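Local coordinates for protein N-(5'-phosphoribosyl)anthranilate isomerase (Pyrococcus furiosus, PDB 4AAJ) that isomerises N-(5-phospho-beta-D-ribosyl)anthranilate to 1-(2-carboxyphenylamino)-1-deoxy-D-ribulose 5-phosphate, the third of five steps from chorismate to tryptophan, at residues 71-76 against 95-100; 106-111 against 144-149. One frame throughout, in Å; residues are numbered along the deposited sequence. Where two conformers were deposited one is given.

Interaction 1: residues 71-76 against 95-100; sequences PVFLVS and YIQVHS
Pro71 meets Tyr95 where the two strands begin. CB of Pro71 sits over the centre of the Tyr95 ring, 3.5 Å from its centroid, in a CH-pi contact. Tyr95 also packs through its own CB, which lies over one face of the Phe73 ring, 3.7 Å from its centroid. The two rings themselves are oblique, with planes 55° apart. The edge of the Phe73 ring points at the peptide between Ile96 and Gln97.

Parallel strand pairing follows. Leu74 N gives a nearly straight bond to Tyr95 O (2.8 Å), and Gln97 N returns one to Leu74 O (2.8 Å). Ser76 N then reaches Gln97 O, and His99 N carries the ladder past the strand end to Ser76 O (2.9 Å). Val75 and Gln97 point the same way into the barrel. Gln97 CG is anti to its backbone N (chi1 176°), and the extended chain lays its amide along the Val75 methyls, with NE2 3.7 Å from CG1. Gln97 OE1 is hydrogen-bonded to Lys24 NZ.

Trp84 of the connecting helix packs on Ile96 and Ser76 in this beta-alpha-beta unit. The four backbone bonds thus set the parallel register, with carbon packing at the strand starts.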
loop_
_atom_site.group_PDB
_atom_site.type_symbol
_atom_site.label_atom_id
_atom_site.label_comp_id
_atom_site.label_asym_id
_atom_site.label_seq_id
_atom_site.Cartn_x
_atom_site.Cartn_y
_atom_site.Cartn_z
ATOM N N PRO A 71 4.188 -11.388 -0.922
ATOM C CA PRO A 71 3.574 -10.797 0.269
ATOM C C PRO A 71 2.169 -10.273 -0.023
ATOM O O PRO A 71 1.953 -9.576 -1.017
ATOM C CB PRO A 71 4.515 -9.636 0.593
ATOM C CG PRO A 71 5.853 -10.156 0.146
ATOM C CD PRO A 71 5.569 -10.895 -1.130
ATOM N N VAL A 72 1.236 -10.633 0.851
ATOM C CA VAL A 72 -0.124 -10.109 0.780
ATOM C C VAL A 72 -0.360 -9.223 2.001
ATOM O O VAL A 72 -0.341 -9.681 3.147
ATOM C CB VAL A 72 -1.158 -11.256 0.746
ATOM C CG1 VAL A 72 -2.595 -10.704 0.734
ATOM C CG2 VAL A 72 -0.933 -12.118 -0.477
ATOM N N PHE A 73 -0.564 -7.938 1.750
ATOM C CA PHE A 73 -0.844 -7.006 2.827
ATOM C C PHE A 73 -2.321 -7.102 3.228
ATOM O O PHE A 73 -3.187 -7.056 2.374
ATOM C CB PHE A 73 -0.488 -5.586 2.388
ATOM C CG PHE A 73 0.997 -5.300 2.464
ATOM C CD1 PHE A 73 1.853 -5.708 1.438
ATOM C CD2 PHE A 73 1.528 -4.661 3.578
ATOM C CE1 PHE A 73 3.236 -5.475 1.531
ATOM C CE2 PHE A 73 2.900 -4.412 3.676
ATOM C CZ PHE A 73 3.750 -4.828 2.649
ATOM N N LEU A 74 -2.571 -7.249 4.521
ATOM C CA LEU A 74 -3.932 -7.093 5.063
ATOM C C LEU A 74 -4.165 -5.590 5.242
ATOM O O LEU A 74 -3.536 -4.959 6.092
ATOM C CB LEU A 74 -4.034 -7.832 6.387
ATOM C CG LEU A 74 -5.418 -7.997 7.022
ATOM C CD1 LEU A 74 -6.211 -8.983 6.172
ATOM C CD2 LEU A 74 -5.264 -8.481 8.460
ATOM N N VAL A 75 -5.041 -5.020 4.412
ATOM C CA VAL A 75 -5.202 -3.561 4.299
ATOM C C VAL A 75 -6.492 -3.194 5.006
ATOM O O VAL A 75 -7.527 -3.776 4.711
ATOM C CB VAL A 75 -5.325 -3.130 2.826
ATOM C CG1 VAL A 75 -5.455 -1.616 2.690
ATOM C CG2 VAL A 75 -4.138 -3.641 1.999
ATOM N N SER A 76 -6.439 -2.242 5.925
ATOM C CA SER A 76 -7.658 -1.865 6.634
ATOM C C SER A 76 -7.594 -0.451 7.212
ATOM O O SER A 76 -6.506 0.094 7.457
ATOM C CB SER A 76 -7.908 -2.853 7.759
ATOM O OG SER A 76 -9.194 -2.659 8.353
ATOM N N TYR A 95 1.846 -9.412 6.778
ATOM C CA TYR A 95 2.045 -8.048 6.291
ATOM C C TYR A 95 0.747 -7.321 6.514
ATOM O O TYR A 95 -0.310 -7.838 6.140
ATOM C CB TYR A 95 2.339 -8.039 4.784
ATOM C CG TYR A 95 3.634 -8.749 4.436
ATOM C CD1 TYR A 95 3.666 -10.133 4.247
ATOM C CD2 TYR A 95 4.820 -8.026 4.298
ATOM C CE1 TYR A 95 4.861 -10.789 3.938
ATOM C CE2 TYR A 95 6.018 -8.660 3.999
ATOM C CZ TYR A 95 6.029 -10.037 3.817
ATOM O OH TYR A 95 7.221 -10.653 3.501
ATOM N N ILE A 96 0.822 -6.136 7.108
ATOM C CA ILE A 96 -0.377 -5.290 7.256
ATOM C C ILE A 96 -0.159 -3.887 6.726
ATOM O O ILE A 96 0.963 -3.358 6.735
ATOM C CB ILE A 96 -0.899 -5.244 8.709
ATOM C CG1 ILE A 96 0.026 -4.430 9.636
ATOM C CG2 ILE A 96 -1.132 -6.660 9.228
ATOM C CD1 ILE A 96 -0.561 -4.211 11.027
ATOM N N GLN A 97 -1.246 -3.291 6.253
ATOM C CA GLN A 97 -1.206 -1.935 5.743
ATOM C C GLN A 97 -2.250 -1.159 6.510
ATOM O O GLN A 97 -3.451 -1.425 6.411
ATOM C CB GLN A 97 -1.449 -1.911 4.249
ATOM C CG GLN A 97 -1.508 -0.515 3.645
ATOM C CD GLN A 97 -1.594 -0.580 2.140
ATOM O OE1 GLN A 97 -0.900 -1.369 1.508
ATOM N NE2 GLN A 97 -2.459 0.233 1.563
ATOM N N VAL A 98 -1.769 -0.232 7.329
ATOM C CA VAL A 98 -2.641 0.503 8.232
ATOM C C VAL A 98 -3.017 1.860 7.629
ATOM O O VAL A 98 -2.138 2.702 7.400
ATOM C CB VAL A 98 -1.959 0.700 9.604
ATOM C CG1 VAL A 98 -2.890 1.451 10.542
ATOM C CG2 VAL A 98 -1.553 -0.648 10.210
ATOM N N HIS A 99 -4.313 2.059 7.358
ATOM C CA HIS A 99 -4.805 3.363 6.903
ATOM C C HIS A 99 -5.747 3.926 7.928
ATOM O O HIS A 99 -6.970 3.980 7.745
ATOM C CB HIS A 99 -5.431 3.277 5.501
ATOM C CG HIS A 99 -5.954 4.598 4.968
ATOM N ND1 HIS A 99 -5.424 5.789 5.314
ATOM C CD2 HIS A 99 -6.982 4.876 4.069
ATOM C CE1 HIS A 99 -6.090 6.778 4.685
ATOM N NE2 HIS A 99 -7.038 6.217 3.917
ATOM N N SER A 100 -5.173 4.368 9.051
ATOM C CA SER A 100 -5.980 4.915 10.149
ATOM C C SER A 100 -5.095 5.634 11.143
ATOM O O SER A 100 -3.889 5.637 10.973
ATOM C CB SER A 100 -6.710 3.808 10.908
ATOM O OG SER A 100 -5.785 3.019 11.643
#

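Interaction 2: residues 106-111 against 144-149; sequences TIDTLK and RYNADM
The helical backbone of 106-111 comes nearest the irregular chain of 144-149 at Asp108 and Asn146, whose CA atoms are 6.4 Å apart. In this TIM barrel, 106-111 belongs to the helix after the fourth strand, and 144-149 is the loop leading into the sixth.

Three side chains on one side of the helix make the contact. Ile107 is the buried one. Its CD1 touches CD2 of Tyr145 at 3.6 Å, and the two side chains cross at about a right angle. Lys120 of the intervening strand touches Ile107 and forms a cation-pi pair with the Tyr145 ring. Asp108 faces Asn146 at the surface. Asn146 ND2 gives OD1 of Asp108 a weak hydrogen bond of 3.3 Å, bent to 144° at the hydrogen. The carboxylate and amide planes are 73° apart.

Lys111 makes the charged link of the contact. Its chain bends at its last two torsions. That bend carries CD past the backbone O of Asn146 (3.6 Å) and turns NZ toward Asp148, which comes from the opposite direction. The result is a salt bridge with both carboxylate oxygens near NZ, though the bond to OD1 is weak.

Asp148 OD2 also accepts from the backbone N of Val118, at the start of strand 117-123. This second bond probably fixes the carboxylate and, with the lysine, would favour its charged form. Lys111 NZ lies 2.8 Å from Asp148 OD2 and meets that oxygen's syn lone pair.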
loop_
_atom_site.group_PDB
_atom_site.type_symbol
_atom_site.label_atom_id
_atom_site.label_comp_id
_atom_site.label_asym_id
_atom_site.label_seq_id
_atom_site.Cartn_x
_atom_site.Cartn_y
_atom_site.Cartn_z
ATOM N N THR A 106 0.091 0.962 19.334
ATOM C CA THR A 106 -0.628 -0.151 18.736
ATOM C C THR A 106 0.226 -0.804 17.653
ATOM O O THR A 106 0.378 -2.027 17.612
ATOM C CB THR A 106 -1.958 0.345 18.131
ATOM O OG1 THR A 106 -2.870 0.669 19.192
ATOM C CG2 THR A 106 -2.580 -0.709 17.232
ATOM N N ILE A 107 0.795 0.021 16.781
ATOM C CA ILE A 107 1.645 -0.484 15.715
ATOM C C ILE A 107 2.847 -1.237 16.294
ATOM O O ILE A 107 3.185 -2.336 15.840
ATOM C CB ILE A 107 2.076 0.655 14.764
ATOM C CG1 ILE A 107 0.894 1.034 13.854
ATOM C CG2 ILE A 107 3.322 0.263 13.981
ATOM C CD1 ILE A 107 1.064 2.341 13.110
ATOM N N ASP A 108 3.474 -0.660 17.315
ATOM C CA ASP A 108 4.643 -1.278 17.917
ATOM C C ASP A 108 4.316 -2.623 18.562
ATOM O O ASP A 108 5.075 -3.585 18.408
ATOM C CB ASP A 108 5.304 -0.339 18.928
ATOM C CG ASP A 108 6.749 -0.713 19.205
ATOM O OD1 ASP A 108 7.476 -1.077 18.249
ATOM O OD2 ASP A 108 7.158 -0.649 20.382
ATOM N N THR A 109 3.194 -2.691 19.272
ATOM C CA THR A 109 2.774 -3.931 19.933
ATOM C C THR A 109 2.355 -5.028 18.942
ATOM O O THR A 109 2.630 -6.207 19.170
ATOM C CB THR A 109 1.668 -3.675 20.983
ATOM O OG1 THR A 109 2.090 -2.630 21.868
ATOM C CG2 THR A 109 1.386 -4.936 21.794
ATOM N N LEU A 110 1.704 -4.648 17.839
ATOM C CA LEU A 110 1.398 -5.608 16.780
ATOM C C LEU A 110 2.667 -6.234 16.189
ATOM O O LEU A 110 2.699 -7.436 15.942
ATOM C CB LEU A 110 0.545 -4.983 15.665
ATOM C CG LEU A 110 -0.858 -4.501 16.035
ATOM C CD1 LEU A 110 -1.436 -3.725 14.861
ATOM C CD2 LEU A 110 -1.770 -5.649 16.429
ATOM N N LYS A 111 3.700 -5.422 15.985
ATOM C CA LYS A 111 4.990 -5.930 15.492
ATOM C C LYS A 111 5.610 -6.951 16.437
ATOM O O LYS A 111 6.049 -8.007 16.000
ATOM C CB LYS A 111 5.975 -4.789 15.247
ATOM C CG LYS A 111 5.680 -3.974 14.001
ATOM C CD LYS A 111 6.594 -2.758 13.851
ATOM C CE LYS A 111 8.076 -3.118 13.815
ATOM N NZ LYS A 111 8.471 -4.004 12.682
ATOM N N ARG A 144 7.177 9.520 14.341
ATOM C CA ARG A 144 6.358 9.229 15.524
ATOM C C ARG A 144 5.887 7.762 15.563
ATOM O O ARG A 144 5.800 7.152 16.630
ATOM C CB ARG A 144 5.161 10.182 15.562
ATOM C CG ARG A 144 4.234 10.032 16.758
ATOM C CD ARG A 144 3.056 10.984 16.635
ATOM N NE ARG A 144 1.838 10.442 17.238
ATOM C CZ ARG A 144 0.615 10.927 17.032
ATOM N NH1 ARG A 144 0.431 11.972 16.232
ATOM N NH2 ARG A 144 -0.429 10.365 17.626
ATOM N N TYR A 145 5.585 7.206 14.394
ATOM C CA TYR A 145 5.242 5.785 14.279
ATOM C C TYR A 145 6.509 4.996 13.967
ATOM O O TYR A 145 7.491 5.561 13.497
ATOM C CB TYR A 145 4.184 5.579 13.192
ATOM C CG TYR A 145 2.899 6.347 13.438
ATOM C CD1 TYR A 145 2.812 7.706 13.153
ATOM C CD2 TYR A 145 1.777 5.719 13.969
ATOM C CE1 TYR A 145 1.646 8.418 13.385
ATOM C CE2 TYR A 145 0.605 6.422 14.200
ATOM C CZ TYR A 145 0.544 7.767 13.908
ATOM O OH TYR A 145 -0.615 8.473 14.138
ATOM N N ASN A 146 6.497 3.700 14.259
ATOM C CA ASN A 146 7.648 2.842 13.993
ATOM C C ASN A 146 7.327 1.862 12.860
ATOM O O ASN A 146 7.522 0.648 12.986
ATOM C CB ASN A 146 8.068 2.114 15.281
ATOM C CG ASN A 146 9.276 1.217 15.087
ATOM O OD1 ASN A 146 10.270 1.616 14.482
ATOM N ND2 ASN A 146 9.190 -0.010 15.600
ATOM N N ALA A 147 6.832 2.404 11.748
ATOM C CA ALA A 147 6.395 1.578 10.622
ATOM C C ALA A 147 7.583 1.071 9.820
ATOM O O ALA A 147 8.583 1.774 9.670
ATOM C CB ALA A 147 5.425 2.347 9.733
ATOM N N ASP A 148 7.472 -0.159 9.320
ATOM C CA ASP A 148 8.491 -0.766 8.463
ATOM C C ASP A 148 8.550 -0.162 7.061
ATOM O O ASP A 148 9.582 -0.230 6.395
ATOM C CB ASP A 148 8.258 -2.271 8.360
ATOM C CG ASP A 148 8.368 -2.962 9.705
ATOM O OD1 ASP A 148 9.491 -2.981 10.261
ATOM O OD2 ASP A 148 7.337 -3.447 10.228
ATOM N N MET A 149 7.433 0.388 6.597
ATOM C CA MET A 149 7.388 1.053 5.291
ATOM C C MET A 149 6.344 2.147 5.342
ATOM O O MET A 149 5.339 2.020 6.041
ATOM C CB MET A 149 7.079 0.050 4.166
ATOM C CG MET A 149 7.068 0.629 2.741
ATOM S SD MET A 149 8.547 1.570 2.264
ATOM C CE MET A 149 9.768 0.254 2.287
#

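Overall arrangement
Both contacts belong to one eight-stranded parallel barrel, with centres 12 Å apart. Interaction 1 pairs the third and fourth strands near the centre of the chain. Interaction 2 lies at the surface, about 15 Å from that centre, between helix 104-114 and the loop before strand 149-153. They come in series: strand 95-98 closes the first, and the next helix opens the second. They also touch, through Ile96 CD1 and Leu110 CD1 at 4.0 Å. Strand 117-123, between strands 95-98 and 149-153 in the barrel, is touched by side chains of both. Interaction 1 thus joins adjacent barrel strands, and interaction 2 an outer helix to a strand-entry loop, within one monomeric chain.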